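Local coordinates for protein prolyl endopeptidase (Myxococcus xanthus, PDB 2BKL) that probably cleaves oligopeptides on the carboxyl side of proline and, more slowly, alanine residues, as a serine peptidase of the S9A family, at residues N252-K257 / R265-G270; A273-H278 / V286-G291; V297-P302 / K311-E316; G329-L334 / V344-L349. All coordinates share one frame; numbering follows the deposited sequence.

In the fold
The four contacts are antiparallel strand pairings in the beta-propeller of prolyl endopeptidase, following one another along the chain without overlap. Contact 1 joins the last two strands of one four-stranded sheet, 251-257 and 265-269. Contacts 2 and 3 share the next sheet: 275-280 with 283-288, then 296-300 with 311-314, the inner strands lying side by side. Contact 4 pairs the middle strands of the following sheet. Centres are about 11 Å apart between contacts 1 and 2, 10 Å between 2 and 3, and 14 Å between 3 and 4; contact 4 touches neither contact 1 nor contact 2. Three successive propeller blades are joined by side-chain packing and, between contacts 1 and 2, by hydrogen bonds.

Contact 1. Residues N252-K257 / R265-G270; sequences NDVYWK and RLLVKG
Val254 is held to the outer strand through both its backbone polar atoms. Its N donates to Val268 O at 2.9 Å, nearly straight, while its O takes Leu267 N at 2.8 Å and, more weakly, Val268 N. Two residues facing one make a classic beta bulge here. Beyond it the pairing is regular again: Trp256 N gives to Arg265 O, and Arg265 N returns a 2.7 Å bond to Trp256 O.

At the other end Gly270 N donates to Asp253 OD1 at 3.0 Å, with only a weak second bond to Asn252 O. The same OD1 forms a salt bridge with Arg247, so this carboxylate is shared between a backbone N-H and a guanidinium. Asn252 turns its own OD1 to the backbone N of Tyr275, in the following sheet.

The indole N-H of Trp256 is satisfied by a water, 3.0 Å from NE1, which in turn donates to Leu266 O. Arg265 lays its CD over the six-membered ring, 3.5 Å from the centroid, as a CH-pi contact. With CG between the backbone N and the carbonyl carbon (chi1 69°), the indole swings back across the outer strand to receive it. The guanidinium passes on to Glu261, its salt-bridge partner. On the opposite side of the sheet Leu266 CD1 sits over one face of the Tyr255 ring, 3.9 Å from its centroid.

This is a bulged beta hairpin, closing the outer edge of a four-stranded antiparallel blade of the beta-propeller.

Contact 2. Residues A273-H278 / V286-G291; sequences AKYEVH and VLTDEG
Tyr275 reaches across to Glu290, its OH donating to OE1 at 2.5 Å. The oxygen lies at the ring edge, near its plane, and uses its anti lone pair, with carboxylate and ring planes 68° apart. Over one face of the same ring stands Thr288 OG1, 3.2 Å from CE2. Val286 CG1 meets the ring edge at CD2.

Thr288 OG1 is itself directed elsewhere: it donates to Lys274 O at 2.7 Å and accepts Glu290 N at 3.0 Å, an ST turn. Its position anti to the backbone N (chi1 -178°) brings the hydroxyl to that carbonyl. Next along, Lys274 N donates to Asp289 OD1 at 2.9 Å, on the syn side and 30° out of the carboxylate plane, and this oxygen also rests against Ala273 CA. Regular strand pairing follows, with Glu276 and Leu287 exchanging two backbone bonds.

Further out, Glu290 OE2 forms a salt bridge with Arg307, which probably helps to place the carboxylate. Lys274 NZ turns to Trp249 O, and Glu276 OE2 receives His278 NE2 at 2.8 Å. A phenylalanine in place of Tyr275 would remove the hydroxyl and would probably leave Glu290 OE1 without this donor, its carboxylate then relying on Arg307 and other partners.

Toward Ala273 and Glu290 the backbone offers only a weak bond, Asp289 N to Lys274 O, and side chains supply most of the hydrogen bonds. A carboxylate bonded by a phenol at OE1 and an arginine at OE2 is likely to stay ionised, while the Thr288 hydroxyl, giving one bond and accepting one, serves both Lys274 O and Glu290 N.

Contact 3. Residues V297-P302 / K311-E316; sequences VFEVDP and KEIVPE
Val297 O accepts two backbone donors, Ile313 N at 2.9 Å and Val314 N at 3.1 Å, a classic beta bulge at the point where the strand turns a corner; Val297 N returns a bond to Val314 O within the bulge, and past it Glu299 and Lys311 exchange a pair of bonds.

Val297 and Val314 stand shoulder to shoulder, with CB atoms 3.8 Å apart. Ile313, the extra residue of the bulge, also takes part. Its CG1, between the backbone N and the carbonyl carbon (chi1 59°), comes up to Val297 O, while CG2 meets Glu299 CB at 3.9 Å, the two side chains roughly perpendicular. Glu299 and Lys311 run alongside each other through their methylenes, CB to CG 3.6 Å, but the charges do not pair: Glu299 goes to Arg283 by salt bridge. Phe298 lies toward the other side, its CE1 3.9 Å from Glu312 CB, and the carboxylate of Glu312 binds Arg296.

Around this edge hairpin, Phe298 leans on Thr288 of strand 283-288, and its ring meets Trp310 edge-to-face. Val297 packs on strand 321-328, whereas Ile313 and Val314 touch Leu332 and Leu334 of strand 331-338 in the next blade.

Contact 4. Residues G329-L334 / V344-L349; sequences GGHLSL and VRVATL
Leu332 and Ala347 exchange two backbone hydrogen bonds, and Leu334 and Arg345 repeat the pattern, Leu334 N to Arg345 O at 2.7 Å. Beyond this ladder a water bridges Gly330 O, at 2.7 Å, and Leu349 N, at 3.1 Å, joining the two segments where direct pairing stops.

Side-chain polar bonds mostly lead elsewhere. His331 ND1 donates to Gly329 O at 2.9 Å, from above the carbonyl plane but within its own ring plane. Ser333 OG pairs with Asn367, and Arg345 with Glu343 and Asp317. These are the two central strands of a four-stranded propeller blade, with strand 321-328 beside one and strand 353-356 beside the other.

Apolar contacts lie on both sides of the sheet. Leu332 CD2 meets Leu349 CD2 at 4.0 Å, the side chains roughly perpendicular, and Leu334 CD1 reaches Ala347 CB. With CG beside the backbone N (chi1 -73°), the His331 ring lies obliquely by Val346, CD2 to CG1 3.8 Å. Replacing the imidazole by an alanine is likely to leave Gly329 O without this donor and to open a gap beside Val346.

Contact 1. Residues N252-K257 / R265-G270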
loop_
_atom_site.group_PDB
_atom_site.type_symbol
_atom_site.label_atom_id
_atom_site.label_comp_id
_atom_site.label_asym_id
_atom_site.label_seq_id
_atom_site.Cartn_x
_atom_site.Cartn_y
_atom_site.Cartn_z
ATOM N N ASN A 252 15.523 -11.195 3.257
ATOM C CA ASN A 252 16.256 -10.717 2.084
ATOM C C ASN A 252 17.750 -10.912 2.224
ATOM O O ASN A 252 18.261 -11.135 3.312
ATOM C CB ASN A 252 15.946 -9.242 1.785
ATOM C CG ASN A 252 16.512 -8.292 2.813
ATOM O OD1 ASN A 252 15.862 -8.046 3.835
ATOM N ND2 ASN A 252 17.661 -7.688 2.523
ATOM N N ASP A 253 18.424 -10.838 1.086
ATOM C CA ASP A 253 19.871 -10.794 1.008
ATOM C C ASP A 253 20.309 -9.392 0.712
ATOM O O ASP A 253 19.575 -8.607 0.094
ATOM C CB ASP A 253 20.366 -11.671 -0.131
ATOM C CG ASP A 253 19.974 -13.116 0.025
ATOM O OD1 ASP A 253 19.774 -13.577 1.172
ATOM O OD2 ASP A 253 19.849 -13.859 -0.975
ATOM N N VAL A 254 21.556 -9.075 1.049
ATOM C CA VAL A 254 22.158 -7.802 0.690
ATOM C C VAL A 254 23.545 -8.031 0.086
ATOM O O VAL A 254 24.381 -8.675 0.713
ATOM C CB VAL A 254 22.295 -6.842 1.901
ATOM C CG1 VAL A 254 22.846 -5.499 1.435
ATOM C CG2 VAL A 254 20.948 -6.644 2.578
ATOM N N TYR A 255 23.746 -7.500 -1.112
ATOM C CA TYR A 255 25.037 -7.449 -1.790
ATOM C C TYR A 255 25.482 -6.004 -1.920
ATOM O O TYR A 255 24.678 -5.077 -1.970
ATOM C CB TYR A 255 24.929 -8.095 -3.172
ATOM C CG TYR A 255 24.654 -9.592 -3.110
ATOM C CD1 TYR A 255 23.358 -10.087 -2.952
ATOM C CD2 TYR A 255 25.695 -10.509 -3.196
ATOM C CE1 TYR A 255 23.120 -11.458 -2.886
ATOM C CE2 TYR A 255 25.455 -11.879 -3.145
ATOM C CZ TYR A 255 24.178 -12.346 -2.978
ATOM O OH TYR A 255 23.951 -13.714 -2.919
ATOM N N TRP A 256 26.795 -5.781 -1.980
ATOM C CA TRP A 256 27.308 -4.451 -2.202
ATOM C C TRP A 256 28.630 -4.472 -2.927
ATOM O O TRP A 256 29.303 -5.491 -2.984
ATOM C CB TRP A 256 27.487 -3.714 -0.872
ATOM C CG TRP A 256 28.582 -4.245 0.005
ATOM C CD1 TRP A 256 28.541 -5.362 0.787
ATOM C CD2 TRP A 256 29.861 -3.650 0.230
ATOM N NE1 TRP A 256 29.730 -5.512 1.462
ATOM C CE2 TRP A 256 30.553 -4.469 1.141
ATOM C CE3 TRP A 256 30.503 -2.518 -0.269
ATOM C CZ2 TRP A 256 31.848 -4.181 1.574
ATOM C CZ3 TRP A 256 31.781 -2.231 0.154
ATOM C CH2 TRP A 256 32.436 -3.057 1.074
ATOM N N LYS A 257 28.947 -3.327 -3.496
ATOM C CA LYS A 257 30.269 -3.079 -4.035
ATOM C C LYS A 257 30.533 -1.595 -4.086
ATOM O O LYS A 257 29.631 -0.769 -3.938
ATOM C CB LYS A 257 30.437 -3.678 -5.418
ATOM C CG LYS A 257 29.612 -3.087 -6.532
ATOM C CD LYS A 257 29.754 -4.039 -7.706
ATOM C CE LYS A 257 29.603 -3.422 -9.008
ATOM N NZ LYS A 257 30.030 -4.498 -9.971
ATOM N N ARG A 265 30.010 -8.110 -3.401
ATOM C CA ARG A 265 30.324 -8.765 -2.144
ATOM C C ARG A 265 28.999 -9.094 -1.437
ATOM O O ARG A 265 28.061 -8.295 -1.472
ATOM C CB ARG A 265 31.152 -7.811 -1.256
ATOM C CG ARG A 265 32.391 -7.137 -1.945
ATOM C CD ARG A 265 32.706 -5.711 -1.413
ATOM N NE ARG A 265 33.972 -5.147 -1.910
ATOM C CZ ARG A 265 35.176 -5.528 -1.489
ATOM N NH1 ARG A 265 35.304 -6.458 -0.551
ATOM N NH2 ARG A 265 36.272 -4.983 -2.014
ATOM N N LEU A 266 28.907 -10.256 -0.803
ATOM C CA LEU A 266 27.757 -10.580 0.031
ATOM C C LEU A 266 27.891 -9.925 1.377
ATOM O O LEU A 266 28.827 -10.215 2.104
ATOM C CB LEU A 266 27.654 -12.086 0.241
ATOM C CG LEU A 266 26.525 -12.625 1.116
ATOM C CD1 LEU A 266 25.171 -12.367 0.480
ATOM C CD2 LEU A 266 26.743 -14.138 1.360
ATOM N N LEU A 267 26.973 -9.027 1.712
ATOM C CA LEU A 267 26.916 -8.539 3.089
ATOM C C LEU A 267 26.292 -9.573 4.020
ATOM O O LEU A 267 26.861 -9.896 5.077
ATOM C CB LEU A 267 26.173 -7.225 3.201
ATOM C CG LEU A 267 26.099 -6.638 4.597
ATOM C CD1 LEU A 267 27.491 -6.238 5.129
ATOM C CD2 LEU A 267 25.169 -5.450 4.587
ATOM N N VAL A 268 25.116 -10.068 3.641
ATOM C CA VAL A 268 24.406 -11.040 4.444
ATOM C C VAL A 268 23.366 -11.758 3.609
ATOM O O VAL A 268 22.745 -11.177 2.717
ATOM C CB VAL A 268 23.756 -10.384 5.691
ATOM C CG1 VAL A 268 22.741 -9.308 5.313
ATOM C CG2 VAL A 268 23.113 -11.430 6.569
ATOM N N LYS A 269 23.240 -13.060 3.846
ATOM C CA LYS A 269 22.215 -13.888 3.246
ATOM C C LYS A 269 21.186 -14.125 4.336
ATOM O O LYS A 269 21.475 -14.763 5.347
ATOM C CB LYS A 269 22.831 -15.207 2.770
ATOM C CG LYS A 269 21.863 -16.172 2.091
ATOM C CD LYS A 269 22.519 -16.860 0.870
ATOM C CE LYS A 269 22.070 -18.317 0.715
ATOM N NZ LYS A 269 22.599 -18.949 -0.540
ATOM N N GLY A 270 19.998 -13.565 4.177
ATOM C CA GLY A 270 18.993 -13.663 5.209
ATOM C C GLY A 270 18.332 -15.029 5.259
ATOM O O GLY A 270 17.957 -15.593 4.223
HETATM O O HOH W 1 30.602 -8.086 2.787
#

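Contact 2. Residues A273-H278 / V286-G291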
loop_
_atom_site.group_PDB
_atom_site.type_symbol
_atom_site.label_atom_id
_atom_site.label_comp_id
_atom_site.label_asym_id
_atom_site.label_seq_id
_atom_site.Cartn_x
_atom_site.Cartn_y
_atom_site.Cartn_z
ATOM N N ALA A 273 15.240 -13.628 8.202
ATOM C CA ALA A 273 15.528 -12.272 8.689
ATOM C C ALA A 273 15.691 -11.306 7.511
ATOM O O ALA A 273 16.120 -11.709 6.423
ATOM C CB ALA A 273 16.800 -12.261 9.538
ATOM N N LYS A 274 15.305 -10.057 7.750
ATOM C CA LYS A 274 15.451 -8.962 6.819
ATOM C C LYS A 274 16.500 -7.995 7.279
ATOM O O LYS A 274 16.749 -7.854 8.482
ATOM C CB LYS A 274 14.139 -8.191 6.656
ATOM C CG LYS A 274 13.061 -8.989 6.037
ATOM C CD LYS A 274 11.754 -8.186 5.956
ATOM C CE LYS A 274 11.105 -8.103 7.319
ATOM N NZ LYS A 274 9.794 -7.428 7.263
ATOM N N TYR A 275 17.067 -7.288 6.310
ATOM C CA TYR A 275 18.156 -6.349 6.523
ATOM C C TYR A 275 18.011 -5.178 5.565
ATOM O O TYR A 275 17.918 -5.383 4.355
ATOM C CB TYR A 275 19.518 -6.993 6.280
ATOM C CG TYR A 275 19.756 -8.236 7.050
ATOM C CD1 TYR A 275 19.236 -9.459 6.621
ATOM C CD2 TYR A 275 20.541 -8.223 8.201
ATOM C CE1 TYR A 275 19.474 -10.636 7.357
ATOM C CE2 TYR A 275 20.774 -9.381 8.932
ATOM C CZ TYR A 275 20.229 -10.590 8.506
ATOM O OH TYR A 275 20.452 -11.750 9.223
ATOM N N GLU A 276 18.034 -3.958 6.091
ATOM C CA GLU A 276 18.034 -2.728 5.299
ATOM C C GLU A 276 19.263 -1.937 5.695
ATOM O O GLU A 276 19.559 -1.801 6.880
ATOM C CB GLU A 276 16.780 -1.926 5.611
ATOM C CG GLU A 276 16.650 -0.630 4.836
ATOM C CD GLU A 276 15.500 0.224 5.323
ATOM O OE1 GLU A 276 14.479 -0.323 5.791
ATOM O OE2 GLU A 276 15.609 1.462 5.244
ATOM N N VAL A 277 19.990 -1.405 4.715
ATOM C CA VAL A 277 21.272 -0.772 4.967
ATOM C C VAL A 277 21.317 0.665 4.454
ATOM O O VAL A 277 20.818 0.973 3.348
ATOM C CB VAL A 277 22.427 -1.545 4.295
ATOM C CG1 VAL A 277 23.768 -0.979 4.742
ATOM C CG2 VAL A 277 22.311 -2.995 4.574
ATOM N N HIS A 278 21.880 1.552 5.266
ATOM C CA HIS A 278 22.203 2.917 4.849
ATOM C C HIS A 278 23.661 3.177 5.152
ATOM O O HIS A 278 24.127 2.838 6.219
ATOM C CB HIS A 278 21.284 3.896 5.574
ATOM C CG HIS A 278 19.849 3.745 5.171
ATOM N ND1 HIS A 278 19.404 4.049 3.900
ATOM C CD2 HIS A 278 18.779 3.261 5.843
ATOM C CE1 HIS A 278 18.113 3.769 3.811
ATOM N NE2 HIS A 278 17.708 3.301 4.981
ATOM N N VAL A 286 22.715 -0.905 9.673
ATOM C CA VAL A 286 21.920 -2.049 9.253
ATOM C C VAL A 286 20.755 -2.218 10.211
ATOM O O VAL A 286 20.962 -2.512 11.390
ATOM C CB VAL A 286 22.757 -3.349 9.231
ATOM C CG1 VAL A 286 21.910 -4.540 8.827
ATOM C CG2 VAL A 286 23.940 -3.218 8.313
ATOM N N LEU A 287 19.550 -2.054 9.692
ATOM C CA LEU A 287 18.323 -2.280 10.437
ATOM C C LEU A 287 17.868 -3.692 10.170
ATOM O O LEU A 287 17.687 -4.074 9.007
ATOM C CB LEU A 287 17.236 -1.290 9.982
ATOM C CG LEU A 287 15.826 -1.521 10.516
ATOM C CD1 LEU A 287 15.725 -1.338 12.033
ATOM C CD2 LEU A 287 14.850 -0.597 9.769
ATOM N N THR A 288 17.672 -4.489 11.212
ATOM C CA THR A 288 17.367 -5.905 11.030
ATOM C C THR A 288 16.537 -6.509 12.135
ATOM O O THR A 288 16.561 -6.038 13.288
ATOM C CB THR A 288 18.703 -6.680 10.861
ATOM O OG1 THR A 288 18.445 -8.064 10.628
ATOM C CG2 THR A 288 19.524 -6.643 12.123
ATOM N N ASP A 289 15.795 -7.561 11.782
ATOM C CA ASP A 289 15.100 -8.387 12.757
ATOM C C ASP A 289 15.875 -9.664 13.134
ATOM O O ASP A 289 15.372 -10.505 13.871
ATOM C CB ASP A 289 13.634 -8.686 12.353
ATOM C CG ASP A 289 13.506 -9.374 11.061
ATOM O OD1 ASP A 289 14.520 -9.922 10.573
ATOM O OD2 ASP A 289 12.389 -9.452 10.468
ATOM N N GLU A 290 17.108 -9.786 12.662
ATOM C CA GLU A 290 17.937 -10.916 13.060
ATOM C C GLU A 290 18.148 -10.920 14.567
ATOM O O GLU A 290 18.689 -9.958 15.117
ATOM C CB GLU A 290 19.271 -10.890 12.328
ATOM C CG GLU A 290 20.042 -12.209 12.442
ATOM C CD GLU A 290 21.537 -12.024 12.329
ATOM O OE1 GLU A 290 22.033 -11.728 11.209
ATOM O OE2 GLU A 290 22.230 -12.219 13.359
ATOM N N GLY A 291 17.681 -11.987 15.219
ATOM C CA GLY A 291 17.729 -12.103 16.665
ATOM C C GLY A 291 17.016 -10.985 17.409
ATOM O O GLY A 291 17.349 -10.704 18.548
#

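Contact 3. Residues V297-P302 / K311-E316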
loop_
_atom_site.group_PDB
_atom_site.type_symbol
_atom_site.label_atom_id
_atom_site.label_comp_id
_atom_site.label_asym_id
_atom_site.label_seq_id
_atom_site.Cartn_x
_atom_site.Cartn_y
_atom_site.Cartn_z
ATOM N N VAL A 297 19.469 -2.082 15.424
ATOM C CA VAL A 297 20.428 -1.474 14.500
ATOM C C VAL A 297 21.869 -1.832 14.826
ATOM O O VAL A 297 22.300 -1.685 15.955
ATOM C CB VAL A 297 20.308 0.068 14.419
ATOM C CG1 VAL A 297 21.186 0.612 13.298
ATOM C CG2 VAL A 297 18.842 0.488 14.205
ATOM N N PHE A 298 22.601 -2.248 13.802
ATOM C CA PHE A 298 24.040 -2.521 13.847
ATOM C C PHE A 298 24.810 -1.465 13.041
ATOM O O PHE A 298 24.311 -0.905 12.054
ATOM C CB PHE A 298 24.353 -3.891 13.222
ATOM C CG PHE A 298 23.908 -5.064 14.030
ATOM C CD1 PHE A 298 24.732 -5.585 15.016
ATOM C CD2 PHE A 298 22.683 -5.673 13.800
ATOM C CE1 PHE A 298 24.353 -6.667 15.746
ATOM C CE2 PHE A 298 22.286 -6.741 14.563
ATOM C CZ PHE A 298 23.134 -7.258 15.537
ATOM N N GLU A 299 26.028 -1.174 13.483
ATOM C CA GLU A 299 27.010 -0.427 12.712
ATOM C C GLU A 299 27.990 -1.439 12.156
ATOM O O GLU A 299 28.479 -2.293 12.903
ATOM C CB GLU A 299 27.744 0.602 13.573
ATOM C CG GLU A 299 28.770 1.428 12.813
ATOM C CD GLU A 299 29.399 2.531 13.642
ATOM O OE1 GLU A 299 28.838 2.956 14.677
ATOM O OE2 GLU A 299 30.478 2.983 13.248
ATOM N N VAL A 300 28.243 -1.358 10.855
ATOM C CA VAL A 300 29.144 -2.284 10.166
ATOM C C VAL A 300 30.240 -1.500 9.483
ATOM O O VAL A 300 29.975 -0.491 8.836
ATOM C CB VAL A 300 28.366 -3.106 9.126
ATOM C CG1 VAL A 300 29.316 -4.064 8.354
ATOM C CG2 VAL A 300 27.232 -3.864 9.795
ATOM N N ASP A 301 31.481 -1.964 9.648
ATOM C CA ASP A 301 32.647 -1.397 9.000
ATOM C C ASP A 301 32.824 -2.105 7.645
ATOM O O ASP A 301 32.977 -3.300 7.614
ATOM C CB ASP A 301 33.834 -1.678 9.906
ATOM C CG ASP A 301 35.104 -1.056 9.415
ATOM O OD1 ASP A 301 35.184 -0.635 8.238
ATOM O OD2 ASP A 301 36.071 -0.928 10.191
ATOM N N PRO A 302 32.723 -1.393 6.531
ATOM C CA PRO A 302 32.861 -2.034 5.211
ATOM C C PRO A 302 34.199 -2.789 5.068
ATOM O O PRO A 302 34.258 -3.716 4.284
ATOM C CB PRO A 302 32.813 -0.858 4.243
ATOM C CG PRO A 302 32.179 0.278 5.025
ATOM C CD PRO A 302 32.475 0.059 6.433
ATOM N N LYS A 311 28.609 -4.303 15.182
ATOM C CA LYS A 311 28.427 -3.742 16.518
ATOM C C LYS A 311 26.988 -3.275 16.697
ATOM O O LYS A 311 26.509 -2.428 15.962
ATOM C CB LYS A 311 29.432 -2.631 16.823
ATOM C CG LYS A 311 29.437 -1.409 15.961
ATOM C CD LYS A 311 30.691 -0.531 16.215
ATOM C CE LYS A 311 30.392 0.706 17.074
ATOM N NZ LYS A 311 31.679 1.308 17.556
ATOM N N GLU A 312 26.277 -3.878 17.633
ATOM C CA GLU A 312 24.950 -3.408 17.950
ATOM C C GLU A 312 25.035 -2.000 18.538
ATOM O O GLU A 312 25.692 -1.786 19.549
ATOM C CB GLU A 312 24.286 -4.351 18.933
ATOM C CG GLU A 312 22.842 -4.018 19.250
ATOM C CD GLU A 312 22.246 -4.969 20.253
ATOM O OE1 GLU A 312 22.761 -5.018 21.402
ATOM O OE2 GLU A 312 21.275 -5.668 19.918
ATOM N N ILE A 313 24.378 -1.034 17.912
ATOM C CA ILE A 313 24.344 0.337 18.444
ATOM C C ILE A 313 22.960 0.778 18.947
ATOM O O ILE A 313 22.883 1.693 19.753
ATOM C CB ILE A 313 24.898 1.353 17.431
ATOM C CG1 ILE A 313 24.117 1.341 16.118
ATOM C CG2 ILE A 313 26.389 1.088 17.158
ATOM C CD1 ILE A 313 24.387 2.593 15.241
ATOM N N VAL A 314 21.886 0.165 18.458
ATOM C CA VAL A 314 20.548 0.438 18.972
ATOM C C VAL A 314 19.919 -0.909 19.264
ATOM O O VAL A 314 19.492 -1.628 18.344
ATOM C CB VAL A 314 19.655 1.232 17.988
ATOM C CG1 VAL A 314 18.252 1.483 18.622
ATOM C CG2 VAL A 314 20.274 2.536 17.632
ATOM N N PRO A 315 19.939 -1.340 20.519
ATOM C CA PRO A 315 19.346 -2.631 20.851
ATOM C C PRO A 315 17.857 -2.699 20.629
ATOM O O PRO A 315 17.201 -1.676 20.524
ATOM C CB PRO A 315 19.680 -2.795 22.348
ATOM C CG PRO A 315 20.836 -1.941 22.555
ATOM C CD PRO A 315 20.627 -0.743 21.673
ATOM N N GLU A 316 17.329 -3.906 20.515
ATOM C CA GLU A 316 15.893 -4.091 20.452
ATOM C C GLU A 316 15.221 -3.431 21.649
ATOM O O GLU A 316 15.667 -3.596 22.798
ATOM C CB GLU A 316 15.557 -5.591 20.426
ATOM C CG GLU A 316 14.112 -5.917 20.116
ATOM C CD GLU A 316 13.792 -7.405 20.145
ATOM O OE1 GLU A 316 14.541 -8.186 20.790
ATOM O OE2 GLU A 316 12.761 -7.785 19.570
#

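Contact 4. Residues G329-L334 / V344-L349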
loop_
_atom_site.group_PDB
_atom_site.type_symbol
_atom_site.label_atom_id
_atom_site.label_comp_id
_atom_site.label_asym_id
_atom_site.label_seq_id
_atom_site.Cartn_x
_atom_site.Cartn_y
_atom_site.Cartn_z
ATOM N N GLY A 329 20.671 14.996 9.252
ATOM C CA GLY A 329 21.412 15.960 10.043
ATOM C C GLY A 329 22.492 15.356 10.912
ATOM O O GLY A 329 22.646 15.771 12.066
ATOM N N GLY A 330 23.171 14.343 10.405
ATOM C CA GLY A 330 24.286 13.743 11.144
ATOM C C GLY A 330 23.876 12.884 12.320
ATOM O O GLY A 330 24.704 12.559 13.165
ATOM N N HIS A 331 22.601 12.503 12.358
ATOM C CA HIS A 331 21.996 11.707 13.424
ATOM C C HIS A 331 21.161 10.574 12.821
ATOM O O HIS A 331 20.868 10.554 11.614
ATOM C CB HIS A 331 21.059 12.585 14.268
ATOM C CG HIS A 331 21.768 13.557 15.163
ATOM N ND1 HIS A 331 22.535 14.590 14.674
ATOM C CD2 HIS A 331 21.813 13.662 16.510
ATOM C CE1 HIS A 331 23.061 15.265 15.683
ATOM N NE2 HIS A 331 22.624 14.735 16.812
ATOM N N LEU A 332 20.806 9.604 13.654
ATOM C CA LEU A 332 19.804 8.587 13.328
ATOM C C LEU A 332 18.429 9.033 13.783
ATOM O O LEU A 332 18.274 9.499 14.894
ATOM C CB LEU A 332 20.158 7.273 14.021
ATOM C CG LEU A 332 21.518 6.662 13.655
ATOM C CD1 LEU A 332 21.722 5.419 14.479
ATOM C CD2 LEU A 332 21.652 6.356 12.189
ATOM N N SER A 333 17.425 8.883 12.929
ATOM C CA SER A 333 16.021 9.087 13.290
ATOM C C SER A 333 15.326 7.736 13.242
ATOM O O SER A 333 15.347 7.080 12.237
ATOM C CB SER A 333 15.336 10.096 12.375
ATOM O OG SER A 333 14.028 10.376 12.852
ATOM N N LEU A 334 14.743 7.359 14.369
ATOM C CA LEU A 334 14.221 6.010 14.599
ATOM C C LEU A 334 12.706 6.116 14.776
ATOM O O LEU A 334 12.202 6.765 15.707
ATOM C CB LEU A 334 14.845 5.402 15.847
ATOM C CG LEU A 334 16.381 5.429 15.973
ATOM C CD1 LEU A 334 16.843 4.991 17.338
ATOM C CD2 LEU A 334 16.938 4.547 14.957
ATOM N N VAL A 344 8.836 8.919 17.432
ATOM C CA VAL A 344 10.052 9.156 16.682
ATOM C C VAL A 344 11.148 9.598 17.647
ATOM O O VAL A 344 10.973 10.501 18.452
ATOM C CB VAL A 344 9.821 10.187 15.567
ATOM C CG1 VAL A 344 11.135 10.447 14.810
ATOM C CG2 VAL A 344 8.735 9.669 14.610
ATOM N N ARG A 345 12.294 8.919 17.570
ATOM C CA ARG A 345 13.425 9.153 18.474
ATOM C C ARG A 345 14.679 9.489 17.674
ATOM O O ARG A 345 14.982 8.852 16.647
ATOM C CB ARG A 345 13.675 7.906 19.315
ATOM C CG ARG A 345 12.491 7.480 20.169
ATOM C CD ARG A 345 12.816 6.311 21.066
ATOM N NE ARG A 345 11.609 5.732 21.641
ATOM C CZ ARG A 345 11.518 4.498 22.128
ATOM N NH1 ARG A 345 12.548 3.674 22.113
ATOM N NH2 ARG A 345 10.362 4.077 22.625
ATOM N N VAL A 346 15.379 10.526 18.107
ATOM C CA VAL A 346 16.628 10.962 17.502
ATOM C C VAL A 346 17.760 10.430 18.363
ATOM O O VAL A 346 17.716 10.557 19.581
ATOM C CB VAL A 346 16.703 12.502 17.388
ATOM C CG1 VAL A 346 18.066 12.965 16.840
ATOM C CG2 VAL A 346 15.592 12.979 16.488
ATOM N N ALA A 347 18.724 9.803 17.723
ATOM C CA ALA A 347 19.920 9.258 18.383
ATOM C C ALA A 347 21.173 9.696 17.641
ATOM O O ALA A 347 21.110 10.056 16.465
ATOM C CB ALA A 347 19.866 7.736 18.426
ATOM N N THR A 348 22.332 9.628 18.301
ATOM C CA THR A 348 23.561 9.905 17.584
ATOM C C THR A 348 23.875 8.746 16.672
ATOM O O THR A 348 23.272 7.669 16.752
ATOM C CB THR A 348 24.762 10.126 18.529
ATOM O OG1 THR A 348 25.070 8.900 19.191
ATOM C CG2 THR A 348 24.425 11.147 19.633
ATOM N N LEU A 349 24.861 8.945 15.817
ATOM C CA LEU A 349 25.338 7.878 14.935
ATOM C C LEU A 349 25.935 6.686 15.700
ATOM O O LEU A 349 26.059 5.598 15.150
ATOM C CB LEU A 349 26.355 8.435 13.936
ATOM C CG LEU A 349 25.839 9.433 12.911
ATOM C CD1 LEU A 349 27.010 9.992 12.092
ATOM C CD2 LEU A 349 24.777 8.815 12.017
HETATM O O HOH W 2 25.563 11.912 15.653
#